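Local structure of cytoplasmic export protein 1 (3VWA) at residues E50-S53 against L54-A58; V59-S62 against K63-K66; G121-K124 against N125-L128. The protein takes part in nuclear tRNA export, probably collecting tRNAs from export receptors at the nuclear pore and delivering aminoacylated ones to the translation machinery. One frame throughout, in Å; residues are numbered along the deposited sequence.

Contact 1 (E50-S53 against L54-A58)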
ATOM      1  N   GLU A  50      38.038 -23.029   7.156  1.00 51.30           N
ATOM      2  CA  GLU A  50      37.700 -23.604   5.840  1.00 53.69           C
ATOM      3  C   GLU A  50      37.050 -22.628   4.822  1.00 49.85           C
ATOM      4  O   GLU A  50      37.310 -22.704   3.631  1.00 52.66           O
ATOM      5  CB  GLU A  50      36.808 -24.829   6.040  1.00 58.53           C
ATOM      6  CG  GLU A  50      36.154 -24.868   7.411  1.00 65.06           C
ATOM      7  CD  GLU A  50      34.729 -25.380   7.371  1.00 71.89           C
ATOM      8  OE1 GLU A  50      34.229 -25.658   6.254  1.00 66.70           O
ATOM      9  OE2 GLU A  50      34.113 -25.491   8.461  1.00 68.62           O
ATOM     10  N   ASN A  51      36.215 -21.704   5.271  1.00 40.80           N
ATOM     11  CA  ASN A  51      35.579 -20.816   4.302  1.00 41.88           C
ATOM     12  C   ASN A  51      36.262 -19.449   4.197  1.00 43.30           C
ATOM     13  O   ASN A  51      35.867 -18.612   3.394  1.00 37.89           O
ATOM     14  CB  ASN A  51      34.110 -20.652   4.622  1.00 37.81           C
ATOM     15  CG  ASN A  51      33.881 -20.069   5.980  1.00 40.27           C
ATOM     16  OD1 ASN A  51      34.525 -19.082   6.359  1.00 41.47           O
ATOM     17  ND2 ASN A  51      32.973 -20.675   6.744  1.00 39.47           N
ATOM     18  N   GLU A  52      37.310 -19.253   4.992  1.00 39.44           N
ATOM     19  CA  GLU A  52      37.937 -17.955   5.129  1.00 42.81           C
ATOM     20  C   GLU A  52      38.319 -17.318   3.784  1.00 40.05           C
ATOM     21  O   GLU A  52      38.093 -16.147   3.579  1.00 42.90           O
ATOM     22  CB  GLU A  52      39.160 -18.068   6.036  1.00 49.21           C
ATOM     23  CG  GLU A  52      39.140 -17.104   7.221  1.00 43.91           C
ATOM     24  CD  GLU A  52      40.356 -16.224   7.192  1.00 48.80           C
ATOM     25  OE1 GLU A  52      41.314 -16.584   6.482  1.00 57.19           O
ATOM     26  OE2 GLU A  52      40.357 -15.163   7.826  1.00 50.11           O
ATOM     27  N   SER A  53      38.862 -18.087   2.855  1.00 36.65           N
ATOM     28  CA  SER A  53      39.175 -17.508   1.537  1.00 38.61           C
ATOM     29  C   SER A  53      37.944 -17.051   0.713  1.00 36.77           C
ATOM     30  O   SER A  53      37.972 -16.041  -0.013  1.00 34.41           O
ATOM     31  CB  SER A  53      39.971 -18.500   0.720  1.00 38.48           C
ATOM     32  OG  SER A  53      40.334 -17.870  -0.483  1.00 40.07           O
ATOM     33  N   LEU A  54      36.875 -17.826   0.822  1.00 37.66           N
ATOM     34  CA  LEU A  54      35.595 -17.518   0.182  1.00 39.29           C
ATOM     35  C   LEU A  54      35.040 -16.192   0.758  1.00 34.59           C
ATOM     36  O   LEU A  54      34.714 -15.261   0.008  1.00 33.10           O
ATOM     37  CB  LEU A  54      34.643 -18.701   0.446  1.00 35.95           C
ATOM     38  CG  LEU A  54      34.568 -19.848  -0.596  1.00 40.88           C
ATOM     39  CD1 LEU A  54      35.689 -19.906  -1.629  1.00 47.59           C
ATOM     40  CD2 LEU A  54      34.363 -21.200   0.035  1.00 40.62           C
ATOM     41  N   ILE A  55      35.000 -16.124   2.091  1.00 31.36           N
ATOM     42  CA  ILE A  55      34.566 -14.951   2.844  1.00 35.94           C
ATOM     43  C   ILE A  55      35.356 -13.692   2.496  1.00 35.33           C
ATOM     44  O   ILE A  55      34.749 -12.646   2.282  1.00 38.28           O
ATOM     45  CB  ILE A  55      34.648 -15.146   4.367  1.00 35.21           C
ATOM     46  CG1 ILE A  55      33.856 -16.370   4.834  1.00 36.55           C
ATOM     47  CG2 ILE A  55      34.163 -13.878   5.053  1.00 32.39           C
ATOM     48  CD1 ILE A  55      32.334 -16.218   4.720  1.00 35.39           C
ATOM     49  N   LEU A  56      36.682 -13.813   2.416  1.00 36.65           N
ATOM     50  CA  LEU A  56      37.605 -12.679   2.084  1.00 40.42           C
ATOM     51  C   LEU A  56      37.494 -12.189   0.631  1.00 36.30           C
ATOM     52  O   LEU A  56      37.543 -10.995   0.358  1.00 32.75           O
ATOM     53  CB  LEU A  56      39.075 -13.070   2.400  1.00 37.65           C
ATOM     54  CG  LEU A  56      39.707 -12.806   3.795  1.00 38.65           C
ATOM     55  CD1 LEU A  56      38.762 -12.184   4.837  1.00 34.30           C
ATOM     56  CD2 LEU A  56      40.421 -14.052   4.325  1.00 33.25           C
ATOM     57  N   ASN A  57      37.343 -13.121  -0.307  1.00 36.94           N
ATOM     58  CA  ASN A  57      37.112 -12.720  -1.696  1.00 33.63           C
ATOM     59  C   ASN A  57      35.786 -11.960  -1.793  1.00 35.52           C
ATOM     60  O   ASN A  57      35.737 -10.873  -2.409  1.00 38.04           O
ATOM     61  CB  ASN A  57      37.162 -13.935  -2.638  1.00 36.39           C
ATOM     62  CG  ASN A  57      37.031 -13.547  -4.104  1.00 37.12           C
ATOM     63  OD1 ASN A  57      37.804 -12.744  -4.619  1.00 35.60           O
ATOM     64  ND2 ASN A  57      36.036 -14.109  -4.777  1.00 35.65           N
ATOM     65  N   ALA A  58      34.733 -12.479  -1.134  1.00 33.95           N
ATOM     66  CA  ALA A  58      33.435 -11.793  -1.113  1.00 33.87           C
ATOM     67  C   ALA A  58      33.550 -10.389  -0.579  1.00 32.29           C
ATOM     68  O   ALA A  58      33.037  -9.475  -1.206  1.00 34.80           O
ATOM     69  CB  ALA A  58      32.364 -12.543  -0.317  1.00 29.55           C
TER
HETATM   70  O   HOH W   1      37.762 -20.912   1.699  1.00 46.87           O
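Asn51 O opens the first turn of helix 52-64 by accepting the backbone N of Ile55 at 2.9 Å in an almost straight bond (173°); Leu54 N adds only a weak, strongly bent one. The ladder continues from Leu56 N to Glu52 O and from Asn57 N to Ser53 O, while a water that donates to Glu50 O reaches Leu54 N weakly.

With CG of Asn51 between its backbone N and carbonyl carbon (chi1 60°), the amide folds back so that OD1 lies 3.2 Å from Ile55 CG1. Its polar ends are satisfied by Ser48 N and Lys46 O, which suits a buried asparagine at a helix start. Glu52 crosses Leu56 obliquely, OE1 standing 3.4 Å from the methyl CD2, and OE2 forms a salt bridge with Arg47; Leu56, also touching Arg47, gives the pair an apolar flank.

The helix probably corresponds to helix C of a kinase-like domain. Its buried leucine, Leu54, packs on Ser169, Tyr170 and Ile173 of helix 160-174; Asn57 ND2 donates to Glu150 O and Cys152 O, and Ile55 and Ala58 rest on Trp26 of strand 26-33.

Contact 2 (V59-S62 against K63-K66); sequences VHKS and KILK
Lys63 N bonds to Val59 O at 3.0 Å in the last turns of helix 52-64, which probably corresponds to helix C of protein kinases, where the helix runs out into a loop. The exposed Lys63 rests its CB near His60 O, and its side chain touches Thr76 of strand 73-77.

Ile64 N donates to His60 O, and its side chain comes back over the same residue. Because CG1 stands between the backbone N and the carbonyl carbon (chi1 54°), it comes within 3.0 Å of His60 O, a tight fit, and lies over the centre of one imidazole face; CD1 ends 3.5 Å from His60 CE1. Lys61 lies alongside Ile64, pointing the same way, its CD 3.5 Å from Ile64 CD1. A long chain with an apolar stem and a charged end suits this place: Lys61 NZ donates a hydrogen bond to His60 ND1 (3.2 Å), close to the ring plane, and another bond joins it to Asn57 OD1. Replacing Lys61 by an alanine removes the stem beside Ile64 and the ammonium group, and would probably leave Asn57 OD1 without this partner and the His60 ring freer to turn.

Leu65 is the first residue to leave helical angles, yet its N still donates to Lys61 O, in the carbonyl plane, and its CD1 packs on Lys61 CB. Where the chain leaves the helix, one water donates to both Ser62 O and Leu65 O, 2.7 Å from each.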
ATOM      1  N   VAL A  59      34.155 -10.207   0.592  1.00 31.71           N
ATOM      2  CA  VAL A  59      34.447  -8.865   1.067  1.00 31.37           C
ATOM      3  C   VAL A  59      35.126  -7.977   0.021  1.00 32.95           C
ATOM      4  O   VAL A  59      34.708  -6.842  -0.196  1.00 34.78           O
ATOM      5  CB  VAL A  59      35.312  -8.872   2.338  1.00 35.24           C
ATOM      6  CG1 VAL A  59      35.851  -7.454   2.647  1.00 37.28           C
ATOM      7  CG2 VAL A  59      34.493  -9.400   3.504  1.00 33.86           C
ATOM      8  N   HIS A  60      36.153  -8.506  -0.635  1.00 35.02           N
ATOM      9  CA  HIS A  60      36.967  -7.706  -1.557  1.00 41.29           C
ATOM     10  C   HIS A  60      36.168  -7.309  -2.781  1.00 38.65           C
ATOM     11  O   HIS A  60      36.129  -6.140  -3.205  1.00 36.88           O
ATOM     12  CB  HIS A  60      38.242  -8.498  -1.918  1.00 46.24           C
ATOM     13  CG  HIS A  60      39.102  -7.827  -2.956  1.00 46.61           C
ATOM     14  ND1 HIS A  60      39.326  -8.370  -4.164  1.00 49.87           N
ATOM     15  CD2 HIS A  60      39.765  -6.598  -2.943  1.00 48.94           C
ATOM     16  CE1 HIS A  60      40.104  -7.541  -4.892  1.00 49.85           C
ATOM     17  NE2 HIS A  60      40.364  -6.453  -4.141  1.00 50.39           N
ATOM     18  N   LYS A  61      35.477  -8.274  -3.355  1.00 38.53           N
ATOM     19  CA  LYS A  61      34.626  -7.966  -4.515  1.00 35.93           C
ATOM     20  C   LYS A  61      33.487  -6.987  -4.177  1.00 31.83           C
ATOM     21  O   LYS A  61      33.210  -6.073  -4.907  1.00 31.40           O
ATOM     22  CB  LYS A  61      34.128  -9.249  -5.156  1.00 34.50           C
ATOM     23  CG  LYS A  61      35.260 -10.099  -5.713  1.00 35.56           C
ATOM     24  CD  LYS A  61      36.169  -9.269  -6.634  1.00 39.60           C
ATOM     25  CE  LYS A  61      37.210 -10.091  -7.386  1.00 40.77           C
ATOM     26  NZ  LYS A  61      38.467 -10.236  -6.593  1.00 46.34           N
ATOM     27  N   SER A  62      32.865  -7.161  -3.030  1.00 35.94           N
ATOM     28  CA  SER A  62      31.913  -6.167  -2.530  1.00 34.10           C
ATOM     29  C   SER A  62      32.506  -4.761  -2.555  1.00 36.84           C
ATOM     30  O   SER A  62      31.872  -3.844  -3.064  1.00 38.34           O
ATOM     31  CB  SER A  62      31.517  -6.511  -1.116  1.00 31.77           C
ATOM     32  OG  SER A  62      30.855  -7.741  -1.155  1.00 33.07           O
ATOM     33  N   LYS A  63      33.713  -4.613  -2.007  1.00 36.95           N
ATOM     34  CA  LYS A  63      34.388  -3.324  -1.943  1.00 43.04           C
ATOM     35  C   LYS A  63      34.650  -2.770  -3.328  1.00 42.39           C
ATOM     36  O   LYS A  63      34.429  -1.597  -3.562  1.00 45.35           O
ATOM     37  CB  LYS A  63      35.710  -3.403  -1.145  1.00 45.00           C
ATOM     38  CG  LYS A  63      35.629  -2.960   0.316  1.00 51.38           C
ATOM     39  CD  LYS A  63      37.026  -2.675   0.897  1.00 55.36           C
ATOM     40  CE  LYS A  63      37.468  -1.233   0.620  1.00 58.13           C
ATOM     41  NZ  LYS A  63      38.934  -0.997   0.846  1.00 57.38           N
ATOM     42  N   ILE A  64      35.090  -3.610  -4.251  1.00 44.41           N
ATOM     43  CA  ILE A  64      35.567  -3.093  -5.540  1.00 46.15           C
ATOM     44  C   ILE A  64      34.577  -3.131  -6.697  1.00 43.88           C
ATOM     45  O   ILE A  64      34.760  -2.411  -7.688  1.00 44.38           O
ATOM     46  CB  ILE A  64      36.856  -3.814  -6.003  1.00 45.11           C
ATOM     47  CG1 ILE A  64      36.630  -5.334  -6.029  1.00 43.95           C
ATOM     48  CG2 ILE A  64      38.037  -3.418  -5.116  1.00 42.53           C
ATOM     49  CD1 ILE A  64      37.611  -6.059  -6.914  1.00 49.95           C
ATOM     50  N   LEU A  65      33.574  -4.005  -6.637  1.00 40.63           N
ATOM     51  CA  LEU A  65      32.688  -4.127  -7.806  1.00 43.87           C
ATOM     52  C   LEU A  65      31.519  -3.135  -7.754  1.00 40.68           C
ATOM     53  O   LEU A  65      30.801  -3.074  -6.759  1.00 37.51           O
ATOM     54  CB  LEU A  65      32.169  -5.553  -7.977  1.00 48.93           C
ATOM     55  CG  LEU A  65      33.122  -6.722  -8.154  1.00 50.54           C
ATOM     56  CD1 LEU A  65      32.289  -7.981  -8.363  1.00 57.04           C
ATOM     57  CD2 LEU A  65      34.075  -6.504  -9.305  1.00 49.78           C
ATOM     58  N   LYS A  66      31.372  -2.340  -8.806  1.00 39.43           N
ATOM     59  CA  LYS A  66      30.330  -1.318  -8.895  1.00 45.01           C
ATOM     60  C   LYS A  66      29.408  -1.745 -10.012  1.00 47.92           C
ATOM     61  O   LYS A  66      29.512  -1.266 -11.157  1.00 47.16           O
ATOM     62  CB  LYS A  66      30.918   0.065  -9.242  1.00 55.13           C
ATOM     63  CG  LYS A  66      31.139   0.982  -8.046  1.00 54.30           C
ATOM     64  CD  LYS A  66      32.488   0.715  -7.406  1.00 54.26           C
ATOM     65  CE  LYS A  66      32.665   1.546  -6.147  1.00 53.10           C
ATOM     66  NZ  LYS A  66      33.364   0.735  -5.117  1.00 51.44           N
TER
HETATM   67  O   HOH W   2      29.648  -3.969  -4.539  1.00 30.21           O

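Contact 3 (G121-K124 against N125-L128); sequences GFLK and NFVL
Leu123 and Phe126 set their side chains at about a right angle across a type I beta turn, meeting where Leu123 CD2 lies 4.1 Å from Phe126 CD2. The turn itself is closed by Phe126 N donating to Leu123 O at 2.6 Å; the donor stands above the carbonyl plane, 39° out of it, and so off the lone pairs. That same oxygen is 3.4 Å from Phe126 CB. CG anti to the carbonyl carbon of Phe126 (chi1 -65°) sets the ring beside the backbone N, and chi2 of -84° turns it so that Leu123 O lies at its edge, near its plane.

The other branch of Leu123 faces onward along the chain: CD1 meets Leu128 CG at 4.1 Å, the two leucines crossing at a slant. A branched leucine suits this buried spot since each methyl has its own apolar partner. At the turn's corners Lys124 and Asn125 are polar and exposed, as befits a surface turn; Lys124 CG lies 3.3 Å from Asn125 N, and its NZ makes a long, weak ion pair with Glu223.

In what is probably the C-terminal lobe of the kinase-like domain, the turn joins helix 106-122 to strand 126-127, which pairs antiparallel with strand 153-154 through Val127 and Ser153, while Asn125 bonds to Lys155 by backbone. Val127 packs on Ile186 and Asp187 of helix 186-198, and Leu128 N donates to Asp187 OD2.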
ATOM      1  N   GLY A 121      24.720  -9.130 -17.450  1.00 34.62           N
ATOM      2  CA  GLY A 121      25.350  -8.420 -18.583  1.00 35.93           C
ATOM      3  C   GLY A 121      26.493  -7.488 -18.153  1.00 36.04           C
ATOM      4  O   GLY A 121      27.511  -7.390 -18.835  1.00 35.85           O
ATOM      5  N   PHE A 122      26.331  -6.808 -17.021  1.00 36.98           N
ATOM      6  CA  PHE A 122      27.403  -5.966 -16.472  1.00 38.72           C
ATOM      7  C   PHE A 122      28.538  -6.839 -15.935  1.00 39.78           C
ATOM      8  O   PHE A 122      29.695  -6.428 -15.901  1.00 39.41           O
ATOM      9  CB  PHE A 122      26.869  -5.048 -15.392  1.00 36.57           C
ATOM     10  CG  PHE A 122      25.926  -3.988 -15.907  1.00 43.43           C
ATOM     11  CD1 PHE A 122      26.290  -3.156 -16.969  1.00 48.24           C
ATOM     12  CD2 PHE A 122      24.690  -3.797 -15.320  1.00 44.17           C
ATOM     13  CE1 PHE A 122      25.421  -2.167 -17.445  1.00 46.66           C
ATOM     14  CE2 PHE A 122      23.827  -2.818 -15.780  1.00 44.34           C
ATOM     15  CZ  PHE A 122      24.188  -1.997 -16.851  1.00 44.95           C
ATOM     16  N   LEU A 123      28.207  -8.071 -15.571  1.00 37.05           N
ATOM     17  CA  LEU A 123      29.178  -8.966 -14.984  1.00 37.06           C
ATOM     18  C   LEU A 123      29.944  -9.804 -15.982  1.00 42.06           C
ATOM     19  O   LEU A 123      30.740 -10.663 -15.581  1.00 49.89           O
ATOM     20  CB  LEU A 123      28.457  -9.904 -14.023  1.00 36.09           C
ATOM     21  CG  LEU A 123      28.171  -9.426 -12.605  1.00 35.46           C
ATOM     22  CD1 LEU A 123      27.446 -10.548 -11.872  1.00 36.13           C
ATOM     23  CD2 LEU A 123      29.466  -9.091 -11.871  1.00 32.51           C
ATOM     24  N   LYS A 124      29.718  -9.588 -17.273  1.00 41.89           N
ATOM     25  CA  LYS A 124      30.139 -10.578 -18.288  1.00 45.72           C
ATOM     26  C   LYS A 124      31.646 -10.871 -18.362  1.00 49.43           C
ATOM     27  O   LYS A 124      32.032 -11.985 -18.727  1.00 53.24           O
ATOM     28  CB  LYS A 124      29.592 -10.228 -19.680  1.00 43.98           C
ATOM     29  CG  LYS A 124      30.199  -8.995 -20.300  1.00 42.13           C
ATOM     30  CD  LYS A 124      29.650  -8.852 -21.712  1.00 45.87           C
ATOM     31  CE  LYS A 124      29.666  -7.405 -22.181  1.00 38.32           C
ATOM     32  NZ  LYS A 124      28.939  -7.343 -23.488  1.00 42.37           N
ATOM     33  N   ASN A 125      32.466  -9.871 -18.025  1.00 51.07           N
ATOM     34  CA  ASN A 125      33.919 -10.013 -17.853  1.00 53.83           C
ATOM     35  C   ASN A 125      34.306 -10.805 -16.603  1.00 56.73           C
ATOM     36  O   ASN A 125      35.485 -11.172 -16.446  1.00 62.16           O
ATOM     37  CB  ASN A 125      34.593  -8.626 -17.739  1.00 52.02           C
ATOM     38  CG  ASN A 125      34.443  -7.785 -18.999  1.00 51.08           C
ATOM     39  OD1 ASN A 125      34.312  -8.309 -20.097  1.00 47.46           O
ATOM     40  ND2 ASN A 125      34.440  -6.474 -18.831  1.00 50.39           N
ATOM     41  N   PHE A 126      33.349 -11.039 -15.702  1.00 46.64           N
ATOM     42  CA  PHE A 126      33.647 -11.761 -14.454  1.00 45.17           C
ATOM     43  C   PHE A 126      33.004 -13.138 -14.497  1.00 43.52           C
ATOM     44  O   PHE A 126      32.147 -13.396 -15.344  1.00 42.90           O
ATOM     45  CB  PHE A 126      33.149 -10.999 -13.218  1.00 41.27           C
ATOM     46  CG  PHE A 126      33.845  -9.673 -12.971  1.00 43.42           C
ATOM     47  CD1 PHE A 126      35.049  -9.620 -12.285  1.00 45.25           C
ATOM     48  CD2 PHE A 126      33.276  -8.474 -13.380  1.00 50.86           C
ATOM     49  CE1 PHE A 126      35.681  -8.414 -12.025  1.00 48.88           C
ATOM     50  CE2 PHE A 126      33.907  -7.251 -13.119  1.00 52.85           C
ATOM     51  CZ  PHE A 126      35.112  -7.225 -12.437  1.00 50.53           C
ATOM     52  N   VAL A 127      33.474 -14.043 -13.634  1.00 44.30           N
ATOM     53  CA  VAL A 127      32.748 -15.279 -13.336  1.00 43.79           C
ATOM     54  C   VAL A 127      32.092 -15.051 -11.997  1.00 41.51           C
ATOM     55  O   VAL A 127      32.702 -14.437 -11.097  1.00 42.13           O
ATOM     56  CB  VAL A 127      33.661 -16.510 -13.165  1.00 43.68           C
ATOM     57  CG1 VAL A 127      32.827 -17.807 -13.178  1.00 36.41           C
ATOM     58  CG2 VAL A 127      34.711 -16.552 -14.248  1.00 49.56           C
ATOM     59  N   LEU A 128      30.866 -15.543 -11.854  1.00 41.19           N
ATOM     60  CA  LEU A 128      30.128 -15.339 -10.609  1.00 36.59           C
ATOM     61  C   LEU A 128      30.206 -16.625  -9.856  1.00 37.92           C
ATOM     62  O   LEU A 128      30.698 -16.646  -8.740  1.00 39.87           O
ATOM     63  CB  LEU A 128      28.669 -14.922 -10.856  1.00 34.82           C
ATOM     64  CG  LEU A 128      27.903 -14.069  -9.813  1.00 37.21           C
ATOM     65  CD1 LEU A 128      26.399 -14.287  -9.851  1.00 30.21           C
ATOM     66  CD2 LEU A 128      28.428 -14.152  -8.366  1.00 37.62           C
TER

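All three contacts lie in the kinase-like domain, on the same side of the chain's centre and well before the HEAT repeats. Contacts 1 and 2 follow each other directly on helix 52-64, its start and its end, with centres about 13 Å apart. Contact 3 comes later, where helix 106-122 gives way to strand 126-127; its centre is about 20 Å from that of contact 1, without touch, but about 13 Å from contact 2, which it meets through Leu65 CD2 and Phe126 CZ, 3.4 Å apart. The residue just past helix 52-64, probably the helix C counterpart, thus packs against Phe126 at the turn's end, consistent with a place between the two lobes of a kinase-like fold.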